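Local structure of armadillo repeat protein arm00016 (Synthetic construct, 4D4E) at residues K103-A108 against S141-L146; A108-I113 against D148-E153. The protein probably binds extended peptides in a modular way, as a computationally designed armadillo repeat protein built for peptide recognition. All blocks are in the same frame, centred on the assembly; numbering follows the deposited sequence.

Contact 1. Residues K103-A108 against S141-L146; sequences KLLDDA and SPLVKL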
ATOM      1  N   LYS A 103      10.061   1.684   7.444  1.00 24.61           N
ATOM      2  CA  LYS A 103      10.882   2.766   7.997  1.00 26.88           C
ATOM      3  C   LYS A 103      10.563   4.081   7.243  1.00 28.66           C
ATOM      4  O   LYS A 103      10.604   5.171   7.838  1.00 26.03           O
ATOM      5  CB  LYS A 103      12.387   2.431   7.898  1.00 30.05           C
ATOM      6  CG  LYS A 103      13.385   3.573   8.096  1.00 34.30           C
ATOM      7  CD  LYS A 103      14.832   3.111   8.117  1.00 41.43           C
ATOM      8  CE  LYS A 103      15.304   2.406   6.846  1.00 47.98           C
ATOM      9  NZ  LYS A 103      14.867   3.010   5.540  1.00 62.63           N
ATOM     10  N   LEU A 104      10.251   3.973   5.944  1.00 28.27           N
ATOM     11  CA  LEU A 104      10.105   5.195   5.116  1.00 32.23           C
ATOM     12  C   LEU A 104       8.802   5.927   5.390  1.00 32.44           C
ATOM     13  O   LEU A 104       8.633   7.059   4.984  1.00 29.13           O
ATOM     14  CB  LEU A 104      10.298   4.897   3.618  1.00 28.70           C
ATOM     15  CG  LEU A 104      11.778   4.613   3.335  1.00 31.20           C
ATOM     16  CD1 LEU A 104      11.966   4.050   1.940  1.00 30.85           C
ATOM     17  CD2 LEU A 104      12.696   5.829   3.578  1.00 31.30           C
ATOM     18  N   LEU A 105       7.885   5.255   6.093  1.00 32.38           N
ATOM     19  CA  LEU A 105       6.614   5.825   6.396  1.00 33.74           C
ATOM     20  C   LEU A 105       6.731   7.045   7.317  1.00 35.58           C
ATOM     21  O   LEU A 105       5.780   7.831   7.408  1.00 41.63           O
ATOM     22  CB  LEU A 105       5.668   4.746   6.972  1.00 34.88           C
ATOM     23  CG  LEU A 105       4.775   3.914   6.045  1.00 33.27           C
ATOM     24  CD1 LEU A 105       5.230   3.881   4.579  1.00 35.54           C
ATOM     25  CD2 LEU A 105       4.508   2.521   6.610  1.00 33.00           C
ATOM     26  N   ASP A 106       7.837   7.191   8.036  1.00 35.56           N
ATOM     27  CA  ASP A 106       8.060   8.473   8.681  1.00 43.09           C
ATOM     28  C   ASP A 106       9.293   9.191   8.092  1.00 42.52           C
ATOM     29  O   ASP A 106       9.989   9.940   8.779  1.00 41.69           O
ATOM     30  CB  ASP A 106       7.974   8.417  10.236  1.00 52.58           C
ATOM     31  CG  ASP A 106       8.969   7.465  10.855  1.00 58.93           C
ATOM     32  OD1 ASP A 106      10.001   7.199  10.200  1.00 63.68           O
ATOM     33  OD2 ASP A 106       8.734   6.999  12.001  1.00 56.57           O
ATOM     34  N   ASP A 107       9.527   8.980   6.788  1.00 37.40           N
ATOM     35  CA  ASP A 107      10.578   9.726   6.090  1.00 38.78           C
ATOM     36  C   ASP A 107      10.288  11.228   6.195  1.00 37.86           C
ATOM     37  O   ASP A 107       9.110  11.633   6.325  1.00 39.06           O
ATOM     38  CB  ASP A 107      10.740   9.268   4.643  1.00 36.94           C
ATOM     39  CG  ASP A 107      11.994   9.819   4.017  1.00 41.65           C
ATOM     40  OD1 ASP A 107      13.043   9.195   4.177  1.00 41.65           O
ATOM     41  OD2 ASP A 107      11.950  10.902   3.416  1.00 40.45           O
ATOM     42  N   ALA A 108      11.341  12.064   6.227  1.00 36.74           N
ATOM     43  CA  ALA A 108      11.101  13.507   6.240  1.00 40.87           C
ATOM     44  C   ALA A 108      10.402  14.006   4.943  1.00 41.10           C
ATOM     45  O   ALA A 108       9.886  15.104   4.970  1.00 48.16           O
ATOM     46  CB  ALA A 108      12.385  14.310   6.513  1.00 37.51           C
ATOM     47  N   SER A 141       0.504  -0.170  12.451  1.00 26.31           N
ATOM     48  CA  SER A 141       0.425   1.078  13.193  1.00 29.88           C
ATOM     49  C   SER A 141       0.773   2.377  12.388  1.00 30.99           C
ATOM     50  O   SER A 141       0.065   3.387  12.525  1.00 30.49           O
ATOM     51  CB  SER A 141       1.267   1.019  14.475  1.00 34.11           C
ATOM     52  OG  SER A 141       0.457   0.440  15.491  1.00 42.79           O
ATOM     53  N   PRO A 142       1.886   2.364  11.616  1.00 28.54           N
ATOM     54  CA  PRO A 142       2.207   3.597  10.912  1.00 27.85           C
ATOM     55  C   PRO A 142       1.191   3.875   9.808  1.00 29.24           C
ATOM     56  O   PRO A 142       0.904   5.056   9.532  1.00 27.11           O
ATOM     57  CB  PRO A 142       3.598   3.322  10.304  1.00 26.47           C
ATOM     58  CG  PRO A 142       3.797   1.871  10.370  1.00 28.22           C
ATOM     59  CD  PRO A 142       3.034   1.444  11.617  1.00 27.61           C
ATOM     60  N   LEU A 143       0.666   2.805   9.187  1.00 28.40           N
ATOM     61  CA  LEU A 143      -0.378   2.957   8.160  1.00 29.89           C
ATOM     62  C   LEU A 143      -1.613   3.590   8.769  1.00 31.53           C
ATOM     63  O   LEU A 143      -2.191   4.508   8.169  1.00 31.24           O
ATOM     64  CB  LEU A 143      -0.728   1.624   7.474  1.00 28.35           C
ATOM     65  CG  LEU A 143       0.264   1.006   6.488  1.00 27.30           C
ATOM     66  CD1 LEU A 143      -0.239  -0.344   5.940  1.00 25.97           C
ATOM     67  CD2 LEU A 143       0.460   1.960   5.299  1.00 28.22           C
ATOM     68  N   VAL A 144      -2.005   3.131   9.965  1.00 29.15           N
ATOM     69  CA  VAL A 144      -3.191   3.681  10.610  1.00 31.06           C
ATOM     70  C   VAL A 144      -3.000   5.198  10.851  1.00 32.94           C
ATOM     71  O   VAL A 144      -3.944   6.007  10.661  1.00 34.84           O
ATOM     72  CB  VAL A 144      -3.530   2.877  11.886  1.00 30.17           C
ATOM     73  CG1 VAL A 144      -4.228   3.721  12.988  1.00 31.31           C
ATOM     74  CG2 VAL A 144      -4.268   1.581  11.510  1.00 28.23           C
ATOM     75  N   LYS A 145      -1.783   5.551  11.271  1.00 34.21           N
ATOM     76  CA  LYS A 145      -1.374   6.932  11.453  1.00 36.12           C
ATOM     77  C   LYS A 145      -1.447   7.747  10.177  1.00 35.63           C
ATOM     78  O   LYS A 145      -1.852   8.884  10.232  1.00 34.34           O
ATOM     79  CB  LYS A 145       0.022   7.015  12.033  1.00 42.55           C
ATOM     80  CG  LYS A 145       0.034   7.515  13.460  1.00 48.76           C
ATOM     81  CD  LYS A 145       0.859   8.805  13.567  1.00 56.36           C
ATOM     82  CE  LYS A 145       2.302   8.487  13.909  1.00 58.57           C
ATOM     83  NZ  LYS A 145       2.656   7.199  13.247  1.00 55.09           N
ATOM     84  N   LEU A 146      -1.094   7.166   9.027  1.00 30.93           N
ATOM     85  CA  LEU A 146      -1.136   7.905   7.804  1.00 32.70           C
ATOM     86  C   LEU A 146      -2.559   8.121   7.310  1.00 37.79           C
ATOM     87  O   LEU A 146      -2.773   8.999   6.473  1.00 35.44           O
ATOM     88  CB  LEU A 146      -0.252   7.286   6.741  1.00 31.39           C
ATOM     89  CG  LEU A 146       1.222   7.160   7.136  1.00 32.48           C
ATOM     90  CD1 LEU A 146       1.870   6.243   6.137  1.00 30.93           C
ATOM     91  CD2 LEU A 146       1.861   8.545   7.102  1.00 30.50           C
TER
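Leu105 reaches across to helix 140-146 and lodges its branched end against Pro142, Leu143 and Leu146. Its CD2 methyl does most of the touching: it meets the CB-CG edge of the proline ring obliquely, 3.9 Å from both Pro142 CB and Pro142 CG, and lies more loosely against Leu143 CD2 at 4.3 Å. The branch point is covered from another direction, where Leu146 CD1 packs 3.7 Å from Leu105 CG and the two leucine side chains run roughly perpendicular. The second torsion of Leu105 is nearly eclipsed (chi2 20°), a strained setting that places CD2 by that edge. The other methyl of Leu146, CD2, sits 4.0 Å from the carbonyl oxygen of Leu105. No hydrogen bond joins the two segments; this is apolar packing, three of its four residues buried. Nearer the surface, Asp106 OD2 and Lys145 NZ remain 6.2 Å apart, too far for a salt bridge. Behind the first shell, Leu105 and Leu146 both lean on Val117 of helix 110-124, while Leu143 packs against Ala161, Ile162 and Ile165 of helix 152-166 and Leu146 against Ala158, so the contact lies over these two longer helices of the armadillo solenoid.

Contact 2. Residues A108-I113 against D148-E153; sequences ASEEVI and DDASEE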
ATOM      1  N   ALA A 108      11.341  12.064   6.227  1.00 36.74           N
ATOM      2  CA  ALA A 108      11.101  13.507   6.240  1.00 40.87           C
ATOM      3  C   ALA A 108      10.402  14.006   4.943  1.00 41.10           C
ATOM      4  O   ALA A 108       9.886  15.104   4.970  1.00 48.16           O
ATOM      5  CB  ALA A 108      12.385  14.310   6.513  1.00 37.51           C
ATOM      6  N   SER A 109      10.383  13.222   3.843  1.00 34.81           N
ATOM      7  CA  SER A 109       9.793  13.690   2.580  1.00 33.59           C
ATOM      8  C   SER A 109       8.424  13.082   2.309  1.00 37.73           C
ATOM      9  O   SER A 109       8.305  11.834   2.114  1.00 33.00           O
ATOM     10  CB  SER A 109      10.748  13.408   1.405  1.00 31.22           C
ATOM     11  OG  SER A 109      10.065  13.319   0.160  1.00 26.77           O
ATOM     12  N   GLU A 110       7.394  13.938   2.262  1.00 34.63           N
ATOM     13  CA  GLU A 110       6.047  13.483   1.914  1.00 40.58           C
ATOM     14  C   GLU A 110       5.922  12.740   0.605  1.00 36.00           C
ATOM     15  O   GLU A 110       5.084  11.846   0.471  1.00 30.89           O
ATOM     16  CB  GLU A 110       5.002  14.602   1.968  1.00 48.82           C
ATOM     17  CG  GLU A 110       4.068  14.435   3.168  1.00 68.09           C
ATOM     18  CD  GLU A 110       3.065  15.568   3.323  1.00 86.08           C
ATOM     19  OE1 GLU A 110       2.070  15.584   2.561  1.00 91.50           O
ATOM     20  OE2 GLU A 110       3.271  16.440   4.209  1.00 96.09           O
ATOM     21  N   GLU A 111       6.734  13.123  -0.373  1.00 29.28           N
ATOM     22  CA  GLU A 111       6.779  12.428  -1.640  1.00 29.14           C
ATOM     23  C   GLU A 111       7.352  10.997  -1.465  1.00 28.78           C
ATOM     24  O   GLU A 111       6.883  10.052  -2.133  1.00 25.33           O
ATOM     25  CB  GLU A 111       7.633  13.284  -2.585  1.00 34.86           C
ATOM     26  CG  GLU A 111       7.270  13.248  -4.033  1.00 38.39           C
ATOM     27  CD  GLU A 111       5.841  13.613  -4.337  1.00 37.85           C
ATOM     28  OE1 GLU A 111       5.368  14.657  -3.871  1.00 42.61           O
ATOM     29  OE2 GLU A 111       5.189  12.850  -5.066  1.00 43.32           O
ATOM     30  N   VAL A 112       8.348  10.816  -0.564  1.00 25.80           N
ATOM     31  CA  VAL A 112       8.895   9.468  -0.306  1.00 24.72           C
ATOM     32  C   VAL A 112       7.837   8.579   0.388  1.00 25.93           C
ATOM     33  O   VAL A 112       7.632   7.421  -0.019  1.00 23.59           O
ATOM     34  CB  VAL A 112      10.268   9.461   0.450  1.00 24.64           C
ATOM     35  CG1 VAL A 112      10.615   8.050   0.911  1.00 24.33           C
ATOM     36  CG2 VAL A 112      11.453   9.983  -0.406  1.00 22.19           C
ATOM     37  N   ILE A 113       7.129   9.149   1.369  1.00 28.24           N
ATOM     38  CA  ILE A 113       6.083   8.442   2.121  1.00 29.55           C
ATOM     39  C   ILE A 113       4.958   8.057   1.167  1.00 30.83           C
ATOM     40  O   ILE A 113       4.452   6.933   1.213  1.00 28.94           O
ATOM     41  CB  ILE A 113       5.551   9.330   3.268  1.00 31.08           C
ATOM     42  CG1 ILE A 113       6.650   9.599   4.287  1.00 30.18           C
ATOM     43  CG2 ILE A 113       4.301   8.714   3.908  1.00 32.44           C
ATOM     44  CD1 ILE A 113       6.228  10.468   5.468  1.00 32.92           C
ATOM     45  N   ASP A 148      -4.709   9.561   8.889  1.00 47.47           N
ATOM     46  CA  ASP A 148      -5.025  10.918   9.292  1.00 56.19           C
ATOM     47  C   ASP A 148      -3.836  11.854   9.059  1.00 62.08           C
ATOM     48  O   ASP A 148      -3.133  12.234   9.999  1.00 65.14           O
ATOM     49  CB  ASP A 148      -5.409  10.946  10.761  1.00 60.03           C
ATOM     50  CG  ASP A 148      -6.125  12.206  11.121  1.00 68.87           C
ATOM     51  OD1 ASP A 148      -6.751  12.814  10.221  1.00 70.78           O
ATOM     52  OD2 ASP A 148      -6.072  12.593  12.295  1.00 72.21           O
ATOM     53  N   ASP A 149      -3.612  12.228   7.809  1.00 63.95           N
ATOM     54  CA  ASP A 149      -2.343  12.864   7.461  1.00 67.85           C
ATOM     55  C   ASP A 149      -2.448  13.952   6.410  1.00 67.03           C
ATOM     56  O   ASP A 149      -3.086  13.766   5.358  1.00 64.90           O
ATOM     57  CB  ASP A 149      -1.351  11.815   6.980  1.00 65.40           C
ATOM     58  CG  ASP A 149       0.077  12.188   7.296  1.00 70.39           C
ATOM     59  OD1 ASP A 149       0.417  12.273   8.501  1.00 77.11           O
ATOM     60  OD2 ASP A 149       0.860  12.387   6.339  1.00 63.19           O
ATOM     61  N   ALA A 150      -1.753  15.055   6.691  1.00 66.54           N
ATOM     62  CA  ALA A 150      -1.828  16.302   5.923  1.00 64.17           C
ATOM     63  C   ALA A 150      -2.035  16.147   4.397  1.00 67.97           C
ATOM     64  O   ALA A 150      -2.535  17.087   3.763  1.00 76.05           O
ATOM     65  CB  ALA A 150      -0.624  17.189   6.224  1.00 57.69           C
ATOM     66  N   SER A 151      -1.671  14.999   3.806  1.00 58.65           N
ATOM     67  CA  SER A 151      -1.686  14.903   2.347  1.00 51.43           C
ATOM     68  C   SER A 151      -2.713  13.926   1.824  1.00 50.00           C
ATOM     69  O   SER A 151      -2.663  12.764   2.208  1.00 48.02           O
ATOM     70  CB  SER A 151      -0.303  14.532   1.816  1.00 45.10           C
ATOM     71  OG  SER A 151      -0.404  14.142   0.445  1.00 45.05           O
ATOM     72  N   GLU A 152      -3.607  14.390   0.939  1.00 48.51           N
ATOM     73  CA  GLU A 152      -4.649  13.535   0.337  1.00 49.87           C
ATOM     74  C   GLU A 152      -3.976  12.352  -0.349  1.00 45.52           C
ATOM     75  O   GLU A 152      -4.365  11.215  -0.147  1.00 47.97           O
ATOM     76  CB  GLU A 152      -5.551  14.273  -0.694  1.00 52.52           C
ATOM     77  CG  GLU A 152      -6.718  13.437  -1.305  1.00 58.56           C
ATOM     78  CD  GLU A 152      -6.394  12.615  -2.587  1.00 67.59           C
ATOM     79  OE1 GLU A 152      -5.562  13.081  -3.409  1.00 75.58           O
ATOM     80  OE2 GLU A 152      -6.965  11.496  -2.798  1.00 62.28           O
ATOM     81  N   GLU A 153      -2.981  12.616  -1.180  1.00 40.51           N
ATOM     82  CA  GLU A 153      -2.326  11.539  -1.903  1.00 41.51           C
ATOM     83  C   GLU A 153      -1.742  10.456  -0.942  1.00 35.29           C
ATOM     84  O   GLU A 153      -1.756   9.267  -1.285  1.00 39.17           O
ATOM     85  CB  GLU A 153      -1.234  12.107  -2.817  1.00 44.65           C
ATOM     86  CG  GLU A 153      -1.598  13.428  -3.478  1.00 57.39           C
ATOM     87  CD  GLU A 153      -0.569  13.837  -4.523  1.00 73.05           C
ATOM     88  OE1 GLU A 153      -0.292  13.016  -5.439  1.00 79.74           O
ATOM     89  OE2 GLU A 153      -0.034  14.972  -4.434  1.00 73.36           O
TER
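Glu110, in the first turn of helix 110-124, stretches out toward Ala150 and Ser151, just ahead of helix 152-166. Its CB already points toward the other segment, yet stays 5.3 Å from Ser151 CB. A first torsion of -108°, off the staggered positions, brings CG only to 4.6 Å from Ser151 CB, and the chain continues extended from there, so the real approach comes from CD onward. CD lies within 3.8 Å of Ser151 CB. At the tip, OE2 approaches the methyl of Ala150, 4.4 Å from its CB. OE1 is modelled improbably close to Ser151 CB, so its exact placement is doubtful; no hydrogen bond to Ser151 OG is made.

This pairing belongs to the superhelical stack of an armadillo solenoid: the sequence DDASEE of residues 106-111 returns 42 residues later at 148-153, so that Ser109 and Ser151 are equivalent positions, each the N-cap of its helix. Ser109 OG accepts from Val112 N at 3.1 Å, with an angle of 153° at the hydrogen, and its own backbone N is held by Asp107 OD2. In Ser151 the hydroxyl is anti to the backbone N (chi1 167°) and turned to the start of its helix, where it forms a weak bond with Val154 N. As modelled, with the same reserve about OE1, Asp149 OD2 is 5.1 Å from Glu110 OE1, a nearby like charge that may add some repulsion. A second like-charged pair borders the contact, Glu111 OE1 and Glu153 OE2 being 5.4 Å apart; Lys114, one turn into helix 110-124, forms long, weak ion pairs with both of these glutamates.

Overall arrangement
The two contacts lie 9 Å apart, centre to centre, on the same side of the chain's centre. Their segments alternate along the sequence: 103-108, 108-113, 141-146, then 148-153, with Ala108 shared by both contacts. Both join the region of helices 98-103 and 110-124 to that of helices 140-146 and 152-166, with helix 128-136 between them in the chain. Contact 1 supplies the buried apolar part and contact 2 the acidic, solvent-facing part of one interface. Ile113 ties them together, its CD1 packing 3.3 Å from the Leu105 carbonyl oxygen. Such side-by-side packing of recurring helices, continued along the chain, gives the elongated solenoid on which modular peptide recognition is meant to rest.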